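P91 (Metagenome, PDB 4ZI5) hydrolyses phosphotriesters as a promiscuous activity and belongs to the dienelactone hydrolase family of alpha/beta hydrolases. Local coordinates at residues R17-T22 with A71-D76; T26-E31 with R104-A109; E186-V191 with W202-L207; V47-F52 with D56-R61. All blocks are in the same frame, centred on the assembly; numbering follows the deposited sequence.

Contact 1 of 4, residues R17-T22 with A71-D76; sequences RKVDYT and AALAAD
Tyr21 OH accepts a hydrogen bond from the backbone N of Asp76, at 3.1 Å. The bond is bent, with an N-H...O angle of 146°. A water also bonds to Tyr21 OH, at 2.7 Å, and lies in the plane of the ring at its edge. The same water donates to Asp76 O at 2.8 Å, so one hydroxyl meets the Asp76 backbone both directly and through water. Tyr21 OH also rests against Ala75 CB at 3.9 Å. Further along, Val19 CB packs on Leu73 CD1 at 4.2 Å. Strands 15-23 and 71-74 belong to the central sheet of the alpha/beta hydrolase fold. They are not paired with each other, because strand 26-34 lies between them and is antiparallel to both. Tyr21 CG sits between the backbone N and the carbonyl carbon, chi1 62°, and its side chain touches Cys28 of that middle strand. A phenylalanine at Tyr21 would probably leave Asp76 N without this acceptor and the water without one of its partners. Ala110 and Ala113 of helix 100-115 pack on the Tyr21 ring. The Asp76 carboxylate turns to other partners, the backbone N atoms of Gly79, Ala81 and Ile29.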
loop_
_atom_site.group_PDB
_atom_site.type_symbol
_atom_site.label_atom_id
_atom_site.label_comp_id
_atom_site.label_asym_id
_atom_site.label_seq_id
_atom_site.Cartn_x
_atom_site.Cartn_y
_atom_site.Cartn_z
ATOM N N ARG A 17 -6.425 -12.857 -28.287
ATOM C CA ARG A 17 -7.350 -12.882 -29.414
ATOM C C ARG A 17 -8.221 -11.650 -29.369
ATOM O O ARG A 17 -8.509 -11.119 -28.286
ATOM C CB ARG A 17 -8.185 -14.156 -29.367
ATOM C CG ARG A 17 -9.225 -14.229 -28.250
ATOM C CD ARG A 17 -9.944 -15.555 -28.284
ATOM N NE ARG A 17 -11.041 -15.684 -27.315
ATOM C CZ ARG A 17 -11.083 -16.543 -26.295
ATOM N NH1 ARG A 17 -10.050 -17.338 -25.996
ATOM N NH2 ARG A 17 -12.179 -16.577 -25.535
ATOM N N LYS A 18 -8.682 -11.207 -30.545
ATOM C CA LYS A 18 -9.586 -10.070 -30.610
ATOM C C LYS A 18 -10.984 -10.481 -30.182
ATOM O O LYS A 18 -11.404 -11.628 -30.419
ATOM C CB LYS A 18 -9.603 -9.471 -32.014
ATOM C CG LYS A 18 -8.237 -8.949 -32.463
ATOM C CD LYS A 18 -7.685 -7.860 -31.556
ATOM C CE LYS A 18 -6.182 -7.676 -31.717
ATOM N NZ LYS A 18 -5.627 -7.683 -33.094
ATOM N N VAL A 19 -11.669 -9.572 -29.490
ATOM C CA VAL A 19 -13.060 -9.769 -29.099
ATOM C C VAL A 19 -13.872 -8.566 -29.562
ATOM O O VAL A 19 -13.664 -7.461 -29.081
ATOM C CB VAL A 19 -13.201 -9.946 -27.563
ATOM C CG1 VAL A 19 -14.657 -10.052 -27.133
ATOM C CG2 VAL A 19 -12.434 -11.193 -27.114
ATOM N N ASP A 20 -14.821 -8.821 -30.471
ATOM C CA ASP A 20 -15.783 -7.826 -30.935
ATOM C C ASP A 20 -16.939 -7.728 -29.957
ATOM O O ASP A 20 -17.476 -8.736 -29.535
ATOM C CB ASP A 20 -16.345 -8.236 -32.311
ATOM C CG ASP A 20 -15.298 -8.213 -33.389
ATOM O OD1 ASP A 20 -14.672 -7.151 -33.584
ATOM O OD2 ASP A 20 -15.087 -9.260 -34.044
ATOM N N TYR A 21 -17.302 -6.515 -29.565
ATOM C CA TYR A 21 -18.494 -6.301 -28.763
ATOM C C TYR A 21 -19.069 -4.932 -29.079
ATOM O O TYR A 21 -18.423 -4.134 -29.755
ATOM C CB TYR A 21 -18.187 -6.493 -27.257
ATOM C CG TYR A 21 -17.167 -5.541 -26.626
ATOM C CD1 TYR A 21 -15.808 -5.748 -26.747
ATOM C CD2 TYR A 21 -17.591 -4.452 -25.872
ATOM C CE1 TYR A 21 -14.884 -4.881 -26.156
ATOM C CE2 TYR A 21 -16.691 -3.593 -25.288
ATOM C CZ TYR A 21 -15.335 -3.805 -25.420
ATOM O OH TYR A 21 -14.452 -2.962 -24.793
ATOM N N THR A 22 -20.288 -4.660 -28.611
ATOM C CA THR A 22 -20.970 -3.408 -28.934
ATOM C C THR A 22 -21.500 -2.705 -27.686
ATOM O O THR A 22 -21.795 -3.329 -26.672
ATOM C CB THR A 22 -22.162 -3.659 -29.860
ATOM O OG1 THR A 22 -23.046 -4.563 -29.196
ATOM C CG2 THR A 22 -21.750 -4.270 -31.170
ATOM N N ALA A 71 -7.739 -14.453 -16.741
ATOM C CA ALA A 71 -8.197 -14.197 -18.097
ATOM C C ALA A 71 -8.451 -12.700 -18.171
ATOM O O ALA A 71 -9.211 -12.174 -17.363
ATOM C CB ALA A 71 -9.462 -14.975 -18.352
ATOM N N ALA A 72 -7.818 -12.000 -19.105
ATOM C CA ALA A 72 -7.810 -10.526 -19.055
ATOM C C ALA A 72 -8.236 -9.916 -20.377
ATOM O O ALA A 72 -7.696 -10.287 -21.403
ATOM C CB ALA A 72 -6.421 -10.009 -18.693
ATOM N N LEU A 73 -9.193 -8.999 -20.335
ATOM C CA LEU A 73 -9.613 -8.268 -21.520
ATOM C C LEU A 73 -9.148 -6.827 -21.480
ATOM O O LEU A 73 -9.585 -6.052 -20.637
ATOM C CB LEU A 73 -11.133 -8.252 -21.644
ATOM C CG LEU A 73 -11.662 -7.531 -22.890
ATOM C CD1 LEU A 73 -11.422 -8.361 -24.153
ATOM C CD2 LEU A 73 -13.136 -7.240 -22.746
ATOM N N ALA A 74 -8.270 -6.490 -22.406
ATOM C CA ALA A 74 -7.887 -5.098 -22.649
ATOM C C ALA A 74 -9.019 -4.442 -23.419
ATOM O O ALA A 74 -9.325 -4.845 -24.554
ATOM C CB ALA A 74 -6.575 -5.045 -23.392
ATOM N N ALA A 75 -9.689 -3.499 -22.743
ATOM C CA ALA A 75 -10.928 -2.921 -23.211
ATOM C C ALA A 75 -10.700 -1.861 -24.298
ATOM O O ALA A 75 -9.683 -1.170 -24.303
ATOM C CB ALA A 75 -11.690 -2.314 -22.052
ATOM N N ASP A 76 -11.661 -1.761 -25.209
ATOM C CA ASP A 76 -11.729 -0.674 -26.178
ATOM C C ASP A 76 -12.856 0.257 -25.753
ATOM O O ASP A 76 -14.039 -0.027 -26.044
ATOM C CB ASP A 76 -11.984 -1.250 -27.566
ATOM C CG ASP A 76 -12.183 -0.168 -28.648
ATOM O OD1 ASP A 76 -11.871 1.014 -28.386
ATOM O OD2 ASP A 76 -12.730 -0.497 -29.734
HETATM O O HOH W 1 -15.525 -0.669 -23.816
#

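Contact 2 of 4, residues T26-E31 with R104-A109; sequences TRCIGE and RRRAQA
The contact of Thr26 and Cys28 with Arg106 is a helix-on-sheet packing made by one long side chain. It belongs to the alpha/beta hydrolase fold, where helix 100-115 lies against the sheet near edge strand 15-23 and its neighbour 26-34. The helix backbone stays well back: the CA atoms of Thr26 and Arg106 are 9.0 Å apart. Arg106 bridges the gap. Its CG is anti to the backbone N, chi1 -170°, and the chain then bends at chi2 and chi3, which brings the guanidinium up to Thr26. The two side chains cross at about a right angle. Thr26 CG2 sits over the centre of one guanidinium face, 3.7 Å above its plane. Thr26 OG1 is 3.2 Å from Arg106 NH2, but the angle is too poor for a hydrogen bond. The polar grip lies elsewhere. Arg106 NE forms a salt bridge with Asp23, and NH1 bonds to the carbonyl oxygen of Met77. These two partners fix the rotation of the flat group that the threonine methyl covers. A leucine in place of Arg106 would probably leave Asp23 without its charged mate and the Met77 carbonyl without this donor. Lower on the same side chain, the aliphatic part touches the strand, with Cys28 SG 4.1 Å from Arg106 CD.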
loop_
_atom_site.group_PDB
_atom_site.type_symbol
_atom_site.label_atom_id
_atom_site.label_comp_id
_atom_site.label_asym_id
_atom_site.label_seq_id
_atom_site.Cartn_x
_atom_site.Cartn_y
_atom_site.Cartn_z
ATOM N N THR A 26 -22.023 1.697 -31.112
ATOM C CA THR A 26 -20.560 1.726 -31.161
ATOM C C THR A 26 -20.020 0.311 -31.138
ATOM O O THR A 26 -20.377 -0.464 -30.254
ATOM C CB THR A 26 -20.001 2.545 -29.993
ATOM O OG1 THR A 26 -20.471 3.885 -30.129
ATOM C CG2 THR A 26 -18.470 2.542 -29.985
ATOM N N ARG A 27 -19.190 -0.036 -32.123
ATOM C CA ARG A 27 -18.556 -1.355 -32.178
ATOM C C ARG A 27 -17.175 -1.253 -31.564
ATOM O O ARG A 27 -16.381 -0.377 -31.946
ATOM C CB ARG A 27 -18.433 -1.854 -33.601
ATOM C CG ARG A 27 -19.785 -2.070 -34.263
ATOM C CD ARG A 27 -19.659 -2.973 -35.485
ATOM N NE ARG A 27 -20.967 -3.343 -35.975
ATOM C CZ ARG A 27 -21.791 -4.230 -35.410
ATOM N NH1 ARG A 27 -21.460 -4.903 -34.326
ATOM N NH2 ARG A 27 -22.973 -4.457 -35.965
ATOM N N CYS A 28 -16.901 -2.138 -30.614
ATOM C CA CYS A 28 -15.644 -2.163 -29.897
ATOM C C CYS A 28 -14.847 -3.416 -30.239
ATOM O O CYS A 28 -15.400 -4.474 -30.530
ATOM C CB CYS A 28 -15.904 -2.082 -28.396
ATOM S SG CYS A 28 -16.826 -0.606 -27.886
ATOM N N ILE A 29 -13.529 -3.274 -30.228
ATOM C CA ILE A 29 -12.636 -4.385 -30.486
ATOM C C ILE A 29 -11.607 -4.459 -29.368
ATOM O O ILE A 29 -10.597 -3.760 -29.380
ATOM C CB ILE A 29 -11.922 -4.271 -31.833
ATOM C CG1 ILE A 29 -12.890 -3.799 -32.955
ATOM C CG2 ILE A 29 -11.323 -5.627 -32.167
ATOM C CD1 ILE A 29 -12.175 -3.164 -34.137
ATOM N N GLY A 30 -11.892 -5.294 -28.388
ATOM C CA GLY A 30 -10.947 -5.522 -27.294
ATOM C C GLY A 30 -9.975 -6.654 -27.620
ATOM O O GLY A 30 -10.111 -7.342 -28.637
ATOM N N GLU A 31 -9.009 -6.874 -26.733
ATOM C CA GLU A 31 -8.052 -7.964 -26.877
ATOM C C GLU A 31 -8.004 -8.767 -25.596
ATOM O O GLU A 31 -7.744 -8.217 -24.523
ATOM C CB GLU A 31 -6.637 -7.435 -27.244
ATOM C CG GLU A 31 -5.684 -8.538 -27.665
ATOM C CD GLU A 31 -4.346 -8.008 -28.079
ATOM O OE1 GLU A 31 -4.104 -7.969 -29.302
ATOM O OE2 GLU A 31 -3.557 -7.609 -27.194
ATOM N N ARG A 104 -20.353 4.939 -18.160
ATOM C CA ARG A 104 -20.635 3.706 -17.435
ATOM C C ARG A 104 -21.141 2.571 -18.311
ATOM O O ARG A 104 -20.714 1.438 -18.141
ATOM C CB ARG A 104 -21.581 3.977 -16.271
ATOM C CG ARG A 104 -20.899 4.783 -15.176
ATOM C CD ARG A 104 -21.868 5.451 -14.184
ATOM N NE ARG A 104 -21.173 6.297 -13.197
ATOM C CZ ARG A 104 -21.623 6.612 -11.971
ATOM N NH1 ARG A 104 -22.802 6.156 -11.523
ATOM N NH2 ARG A 104 -20.890 7.390 -11.165
ATOM N N ARG A 105 -21.992 2.879 -19.285
ATOM C CA ARG A 105 -22.473 1.856 -20.209
ATOM C C ARG A 105 -21.346 1.314 -21.057
ATOM O O ARG A 105 -21.292 0.121 -21.311
ATOM C CB ARG A 105 -23.565 2.387 -21.155
ATOM C CG ARG A 105 -24.903 2.657 -20.517
ATOM C CD ARG A 105 -25.969 2.853 -21.603
ATOM N NE ARG A 105 -25.758 4.063 -22.407
ATOM C CZ ARG A 105 -26.111 5.299 -22.043
ATOM N NH1 ARG A 105 -26.652 5.541 -20.855
ATOM N NH2 ARG A 105 -25.880 6.316 -22.863
ATOM N N ARG A 106 -20.451 2.189 -21.486
ATOM C CA ARG A 106 -19.309 1.796 -22.281
ATOM C C ARG A 106 -18.368 0.877 -21.502
ATOM O O ARG A 106 -17.855 -0.118 -22.048
ATOM C CB ARG A 106 -18.584 3.038 -22.824
ATOM C CG ARG A 106 -17.510 2.771 -23.874
ATOM C CD ARG A 106 -18.029 2.144 -25.140
ATOM N NE ARG A 106 -19.046 2.979 -25.772
ATOM C CZ ARG A 106 -18.816 4.058 -26.534
ATOM N NH1 ARG A 106 -17.593 4.502 -26.769
ATOM N NH2 ARG A 106 -19.854 4.717 -27.053
ATOM N N ALA A 107 -18.157 1.189 -20.226
ATOM C CA ALA A 107 -17.404 0.312 -19.314
ATOM C C ALA A 107 -18.093 -1.045 -19.058
ATOM O O ALA A 107 -17.456 -2.104 -19.122
ATOM C CB ALA A 107 -17.143 1.022 -17.998
ATOM N N GLN A 108 -19.393 -1.016 -18.767
ATOM C CA GLN A 108 -20.165 -2.245 -18.597
ATOM C C GLN A 108 -20.097 -3.177 -19.827
ATOM O O GLN A 108 -20.038 -4.412 -19.677
ATOM C CB GLN A 108 -21.609 -1.926 -18.251
ATOM C CG GLN A 108 -22.472 -3.152 -17.962
ATOM C CD GLN A 108 -22.058 -3.897 -16.723
ATOM O OE1 GLN A 108 -21.894 -3.298 -15.654
ATOM N NE2 GLN A 108 -21.897 -5.215 -16.836
ATOM N N ALA A 109 -20.074 -2.592 -21.030
ATOM C CA ALA A 109 -19.972 -3.389 -22.259
ATOM C C ALA A 109 -18.668 -4.193 -22.271
ATOM O O ALA A 109 -18.685 -5.370 -22.641
ATOM C CB ALA A 109 -20.094 -2.528 -23.513
#

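Contact 3 of 4, residues E186-V191 with W202-L207; sequences ETMKAV and WQVLYL
Apolar packing carries most of this contact: Met188 CE of helix 185-198 meets Val204 CG1 of strand 202-207 at 4.2 Å. Met188 has its CG anti to the carbonyl carbon, chi1 -69°, and the chain bends at chi2 and chi3, curling its methyl toward the valine. Val174 and His176 of strand 171-177 also touch Met188. The helix thus packs on both strands of its beta-alpha-beta unit. The second touch pairs carbon with a hydroxyl oxygen, as Tyr206 OH comes to 4.2 Å from Met188 CB. Aromatic contacts lie on the strand side. The Tyr206 ring meets His176 edge-to-face, and it meets Tyr206 of the second subunit with the planes at about 45°. Residues Gln203 to Leu207 pair antiparallel with a strand of that subunit, so the sheet runs on through the dimer. Between 186-191 and 202-207 the touches are van der Waals, which suggests that side-chain shape, rather than directional bonding, sets the fit here.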
loop_
_atom_site.group_PDB
_atom_site.type_symbol
_atom_site.label_atom_id
_atom_site.label_comp_id
_atom_site.label_asym_id
_atom_site.label_seq_id
_atom_site.Cartn_x
_atom_site.Cartn_y
_atom_site.Cartn_z
ATOM N N GLU A 186 -8.205 17.635 -2.519
ATOM C CA GLU A 186 -9.602 17.735 -2.150
ATOM C C GLU A 186 -10.403 16.585 -2.760
ATOM O O GLU A 186 -11.291 16.051 -2.120
ATOM C CB GLU A 186 -10.193 19.085 -2.594
ATOM C CG GLU A 186 -9.700 20.303 -1.796
ATOM C CD GLU A 186 -8.293 20.790 -2.168
ATOM O OE1 GLU A 186 -7.879 20.646 -3.342
ATOM O OE2 GLU A 186 -7.581 21.301 -1.268
ATOM N N THR A 187 -10.073 16.216 -3.999
ATOM C CA THR A 187 -10.746 15.121 -4.674
ATOM C C THR A 187 -10.444 13.790 -4.007
ATOM O O THR A 187 -11.384 13.031 -3.702
ATOM C CB THR A 187 -10.376 15.061 -6.157
ATOM O OG1 THR A 187 -10.589 16.346 -6.748
ATOM C CG2 THR A 187 -11.236 14.017 -6.883
ATOM N N MET A 188 -9.162 13.534 -3.719
ATOM C CA MET A 188 -8.758 12.318 -3.007
ATOM C C MET A 188 -9.458 12.201 -1.666
ATOM O O MET A 188 -9.942 11.131 -1.310
ATOM C CB MET A 188 -7.246 12.256 -2.782
ATOM C CG MET A 188 -6.417 12.053 -4.039
ATOM S SD MET A 188 -6.791 10.580 -5.023
ATOM C CE MET A 188 -6.972 9.385 -3.691
ATOM N N LYS A 189 -9.486 13.289 -0.917
ATOM C CA LYS A 189 -10.148 13.318 0.388
ATOM C C LYS A 189 -11.644 13.024 0.254
ATOM O O LYS A 189 -12.189 12.259 1.031
ATOM C CB LYS A 189 -9.934 14.690 1.054
ATOM C CG LYS A 189 -10.599 14.873 2.413
ATOM C CD LYS A 189 -9.899 14.062 3.497
ATOM C CE LYS A 189 -10.365 14.438 4.907
ATOM N NZ LYS A 189 -11.755 13.988 5.227
ATOM N N ALA A 190 -12.303 13.655 -0.714
ATOM C CA ALA A 190 -13.738 13.433 -0.938
ATOM C C ALA A 190 -14.019 11.967 -1.258
ATOM O O ALA A 190 -14.913 11.356 -0.676
ATOM C CB ALA A 190 -14.241 14.317 -2.061
ATOM N N VAL A 191 -13.217 11.382 -2.155
ATOM C CA VAL A 191 -13.433 9.969 -2.524
ATOM C C VAL A 191 -13.223 9.040 -1.328
ATOM O O VAL A 191 -13.991 8.121 -1.103
ATOM C CB VAL A 191 -12.572 9.570 -3.746
ATOM C CG1 VAL A 191 -12.639 8.063 -4.014
ATOM C CG2 VAL A 191 -13.038 10.340 -4.968
ATOM N N TRP A 202 -11.563 -0.749 1.399
ATOM C CA TRP A 202 -10.742 0.158 0.625
ATOM C C TRP A 202 -9.318 0.313 1.146
ATOM O O TRP A 202 -9.058 0.171 2.347
ATOM C CB TRP A 202 -11.398 1.524 0.477
ATOM C CG TRP A 202 -11.473 2.403 1.706
ATOM C CD1 TRP A 202 -12.433 2.393 2.686
ATOM C CD2 TRP A 202 -10.597 3.479 2.020
ATOM N NE1 TRP A 202 -12.194 3.375 3.600
ATOM C CE2 TRP A 202 -11.059 4.057 3.225
ATOM C CE3 TRP A 202 -9.451 4.008 1.405
ATOM C CZ2 TRP A 202 -10.418 5.149 3.827
ATOM C CZ3 TRP A 202 -8.782 5.073 2.028
ATOM C CH2 TRP A 202 -9.267 5.621 3.229
ATOM N N GLN A 203 -8.419 0.604 0.204
ATOM C CA GLN A 203 -7.079 1.061 0.504
ATOM C C GLN A 203 -6.704 2.162 -0.461
ATOM O O GLN A 203 -7.096 2.124 -1.633
ATOM C CB GLN A 203 -6.044 -0.024 0.322
ATOM C CG GLN A 203 -6.303 -1.357 0.981
ATOM C CD GLN A 203 -5.274 -2.364 0.557
ATOM O OE1 GLN A 203 -4.137 -2.333 1.029
ATOM N NE2 GLN A 203 -5.652 -3.270 -0.363
ATOM N N VAL A 204 -5.885 3.099 0.009
ATOM C CA VAL A 204 -5.205 4.050 -0.886
ATOM C C VAL A 204 -3.724 3.995 -0.585
ATOM O O VAL A 204 -3.316 4.211 0.555
ATOM C CB VAL A 204 -5.710 5.511 -0.721
ATOM C CG1 VAL A 204 -4.850 6.487 -1.495
ATOM C CG2 VAL A 204 -7.175 5.624 -1.150
ATOM N N LEU A 205 -2.924 3.734 -1.628
ATOM C CA LEU A 205 -1.489 3.642 -1.521
ATOM C C LEU A 205 -0.915 4.855 -2.233
ATOM O O LEU A 205 -0.983 4.962 -3.472
ATOM C CB LEU A 205 -0.951 2.360 -2.192
ATOM C CG LEU A 205 0.566 2.130 -2.223
ATOM C CD1 LEU A 205 1.133 2.014 -0.806
ATOM C CD2 LEU A 205 0.816 0.852 -2.992
ATOM N N TYR A 206 -0.365 5.753 -1.424
ATOM C CA TYR A 206 0.394 6.903 -1.883
ATOM C C TYR A 206 1.822 6.467 -2.171
ATOM O O TYR A 206 2.546 6.011 -1.256
ATOM C CB TYR A 206 0.449 7.989 -0.802
ATOM C CG TYR A 206 -0.803 8.797 -0.674
ATOM C CD1 TYR A 206 -1.892 8.287 0.023
ATOM C CD2 TYR A 206 -0.885 10.104 -1.169
ATOM C CE1 TYR A 206 -3.042 9.033 0.184
ATOM C CE2 TYR A 206 -2.057 10.860 -1.020
ATOM C CZ TYR A 206 -3.129 10.300 -0.359
ATOM O OH TYR A 206 -4.289 10.989 -0.138
ATOM N N LEU A 207 2.247 6.700 -3.402
ATOM C CA LEU A 207 3.577 6.349 -3.848
ATOM C C LEU A 207 4.435 7.586 -3.981
ATOM O O LEU A 207 4.246 8.405 -4.861
ATOM C CB LEU A 207 3.484 5.596 -5.149
ATOM C CG LEU A 207 2.778 4.245 -4.930
ATOM C CD1 LEU A 207 2.086 3.817 -6.203
ATOM C CD2 LEU A 207 3.684 3.156 -4.376
#

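Contact 4 of 4, residues V47-F52 with D56-R61; sequences VFPEAF and DHAKER
The backbones come nearest at Pro49 and Ala58, their CA atoms 5.4 Å apart, just after strand 42-48 and early in helix 56-67. Pro49 CB touches Ala58 CB at 3.8 Å, and the small methyl permits this close approach of the helix. Val47 has CG1 anti to its backbone N, chi1 179°, and sets this methyl 3.9 Å from Ala58 O. The same Val47 CG1 lies 4.5 Å from Arg61 CB. A water adds a polar link: it accepts from Glu50 N at 3.1 Å and has a weak bond to His57 ND1 at 3.5 Å. Within the helix, Arg61 folds back over His57, placing His57 NE2 over the centre of one guanidinium face. Arg61 NH2 also makes a weak bond to His57 O. Arg61 NH1 forms a salt bridge with Glu234 of helix 231-248. Glu50 packs on Cys131, which lies in a GxCxG sequence that is probably the nucleophile elbow, as in dienelactone hydrolases, so the loop after strand 42-48 probably borders the active site. Val47 also packs on Ile128 and Phe130 of the parallel neighbour strand 125-130, and its backbone pairs with Leu73 and Ala75 on the other side, where helix 56-67 leads into strand 71-74.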
loop_
_atom_site.group_PDB
_atom_site.type_symbol
_atom_site.label_atom_id
_atom_site.label_comp_id
_atom_site.label_asym_id
_atom_site.label_seq_id
_atom_site.Cartn_x
_atom_site.Cartn_y
_atom_site.Cartn_z
ATOM N N VAL A 47 -9.151 -4.662 -18.274
ATOM C CA VAL A 47 -8.066 -3.695 -18.200
ATOM C C VAL A 47 -8.523 -2.476 -18.966
ATOM O O VAL A 47 -8.674 -2.561 -20.183
ATOM C CB VAL A 47 -6.766 -4.222 -18.802
ATOM C CG1 VAL A 47 -5.660 -3.162 -18.725
ATOM C CG2 VAL A 47 -6.341 -5.540 -18.123
ATOM N N PHE A 48 -8.753 -1.364 -18.265
ATOM C CA PHE A 48 -9.139 -0.114 -18.896
ATOM C C PHE A 48 -7.909 0.748 -19.206
ATOM O O PHE A 48 -7.153 1.096 -18.302
ATOM C CB PHE A 48 -10.145 0.657 -18.047
ATOM C CG PHE A 48 -11.505 0.005 -17.974
ATOM C CD1 PHE A 48 -12.327 -0.047 -19.087
ATOM C CD2 PHE A 48 -11.943 -0.622 -16.811
ATOM C CE1 PHE A 48 -13.566 -0.691 -19.045
ATOM C CE2 PHE A 48 -13.186 -1.238 -16.760
ATOM C CZ PHE A 48 -13.992 -1.278 -17.900
ATOM N N PRO A 49 -7.691 1.087 -20.488
ATOM C CA PRO A 49 -6.494 1.852 -20.819
ATOM C C PRO A 49 -6.539 3.321 -20.437
ATOM O O PRO A 49 -7.550 3.831 -19.959
ATOM C CB PRO A 49 -6.370 1.723 -22.350
ATOM C CG PRO A 49 -7.489 0.868 -22.794
ATOM C CD PRO A 49 -8.444 0.667 -21.694
ATOM N N GLU A 50 -5.409 3.988 -20.655
ATOM C CA GLU A 50 -5.367 5.432 -20.557
ATOM C C GLU A 50 -6.245 6.051 -21.634
ATOM O O GLU A 50 -6.742 5.347 -22.562
ATOM C CB GLU A 50 -3.927 5.925 -20.697
ATOM C CG GLU A 50 -3.008 5.479 -19.573
ATOM C CD GLU A 50 -1.755 6.317 -19.502
ATOM O OE1 GLU A 50 -1.063 6.402 -20.526
ATOM O OE2 GLU A 50 -1.467 6.918 -18.446
ATOM N N ALA A 51 -6.450 7.360 -21.502
ATOM C CA ALA A 51 -7.278 8.144 -22.427
ATOM C C ALA A 51 -6.913 7.999 -23.897
ATOM O O ALA A 51 -7.794 8.094 -24.763
ATOM C CB ALA A 51 -7.247 9.620 -22.029
ATOM N N PHE A 52 -5.636 7.739 -24.177
ATOM C CA PHE A 52 -5.178 7.579 -25.562
ATOM C C PHE A 52 -5.983 6.492 -26.258
ATOM O O PHE A 52 -6.305 6.611 -27.458
ATOM C CB PHE A 52 -3.682 7.238 -25.635
ATOM C CG PHE A 52 -2.820 8.194 -24.879
ATOM C CD1 PHE A 52 -2.682 9.513 -25.321
ATOM C CD2 PHE A 52 -2.173 7.797 -23.694
ATOM C CE1 PHE A 52 -1.913 10.412 -24.606
ATOM C CE2 PHE A 52 -1.409 8.702 -22.968
ATOM C CZ PHE A 52 -1.280 10.013 -23.430
ATOM N N ASP A 56 -0.358 -0.472 -26.690
ATOM C CA ASP A 56 0.549 -1.551 -26.314
ATOM C C ASP A 56 0.697 -1.663 -24.797
ATOM O O ASP A 56 0.795 -2.746 -24.296
ATOM C CB ASP A 56 1.926 -1.388 -26.955
ATOM C CG ASP A 56 1.912 -1.602 -28.462
ATOM O OD1 ASP A 56 0.929 -2.103 -29.028
ATOM O OD2 ASP A 56 2.917 -1.245 -29.081
ATOM N N HIS A 57 0.689 -0.534 -24.101
ATOM C CA HIS A 57 0.795 -0.523 -22.655
ATOM C C HIS A 57 -0.341 -1.364 -22.028
ATOM O O HIS A 57 -0.090 -2.251 -21.186
ATOM C CB HIS A 57 0.743 0.917 -22.148
ATOM C CG HIS A 57 0.774 1.027 -20.667
ATOM N ND1 HIS A 57 -0.366 0.943 -19.898
ATOM C CD2 HIS A 57 1.797 1.196 -19.803
ATOM C CE1 HIS A 57 -0.041 1.032 -18.623
ATOM N NE2 HIS A 57 1.257 1.211 -18.537
ATOM N N ALA A 58 -1.569 -1.133 -22.486
ATOM C CA ALA A 58 -2.717 -1.836 -21.867
ATOM C C ALA A 58 -2.674 -3.313 -22.190
ATOM O O ALA A 58 -2.945 -4.163 -21.338
ATOM C CB ALA A 58 -4.019 -1.216 -22.313
ATOM N N LYS A 59 -2.316 -3.621 -23.438
ATOM C CA LYS A 59 -2.222 -5.010 -23.877
ATOM C C LYS A 59 -1.150 -5.788 -23.106
ATOM O O LYS A 59 -1.342 -6.961 -22.796
ATOM C CB LYS A 59 -1.956 -5.093 -25.380
ATOM C CG LYS A 59 -3.084 -4.542 -26.238
ATOM C CD LYS A 59 -2.677 -4.401 -27.690
ATOM C CE LYS A 59 -3.863 -3.926 -28.493
ATOM N NZ LYS A 59 -3.455 -3.622 -29.885
ATOM N N GLU A 60 -0.026 -5.131 -22.803
ATOM C CA GLU A 60 1.033 -5.763 -22.004
ATOM C C GLU A 60 0.589 -6.072 -20.592
ATOM O O GLU A 60 0.958 -7.119 -20.046
ATOM C CB GLU A 60 2.311 -4.898 -22.007
ATOM C CG GLU A 60 3.445 -5.358 -21.121
ATOM C CD GLU A 60 3.978 -6.746 -21.399
ATOM O OE1 GLU A 60 3.749 -7.347 -22.465
ATOM O OE2 GLU A 60 4.653 -7.260 -20.486
ATOM N N ARG A 61 -0.213 -5.186 -20.000
ATOM C CA ARG A 61 -0.743 -5.448 -18.666
ATOM C C ARG A 61 -1.712 -6.626 -18.665
ATOM O O ARG A 61 -1.681 -7.476 -17.746
ATOM C CB ARG A 61 -1.350 -4.158 -18.060
ATOM C CG ARG A 61 -0.396 -2.966 -17.962
ATOM C CD ARG A 61 0.949 -3.357 -17.356
ATOM N NE ARG A 61 2.031 -2.375 -17.262
ATOM C CZ ARG A 61 2.791 -1.926 -18.267
ATOM N NH1 ARG A 61 3.816 -1.114 -17.992
ATOM N NH2 ARG A 61 2.531 -2.261 -19.534
HETATM O O HOH W 2 -3.066 2.280 -21.604
#

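How the contacts relate
All four contacts reach one mixed sheet. Contacts 1 and 2 interleave along the chain and touch through strands 15-23, 26-34 and 71-74, with centres 8 Å apart. Contact 4 falls in sequence between the two halves of contact 1, and also between those of contact 2. Its centre is 12 Å from that of contact 1, and strands 42-48 and 71-74 are neighbours. Contact 3 comes last and stands apart, its centre 29 Å from that of contact 1, on the opposite side of the chain's centre. Contacts 1 and 2 therefore pack one end of the sheet, contact 4 lies nearer the middle, and contact 3 lies at the dimer end.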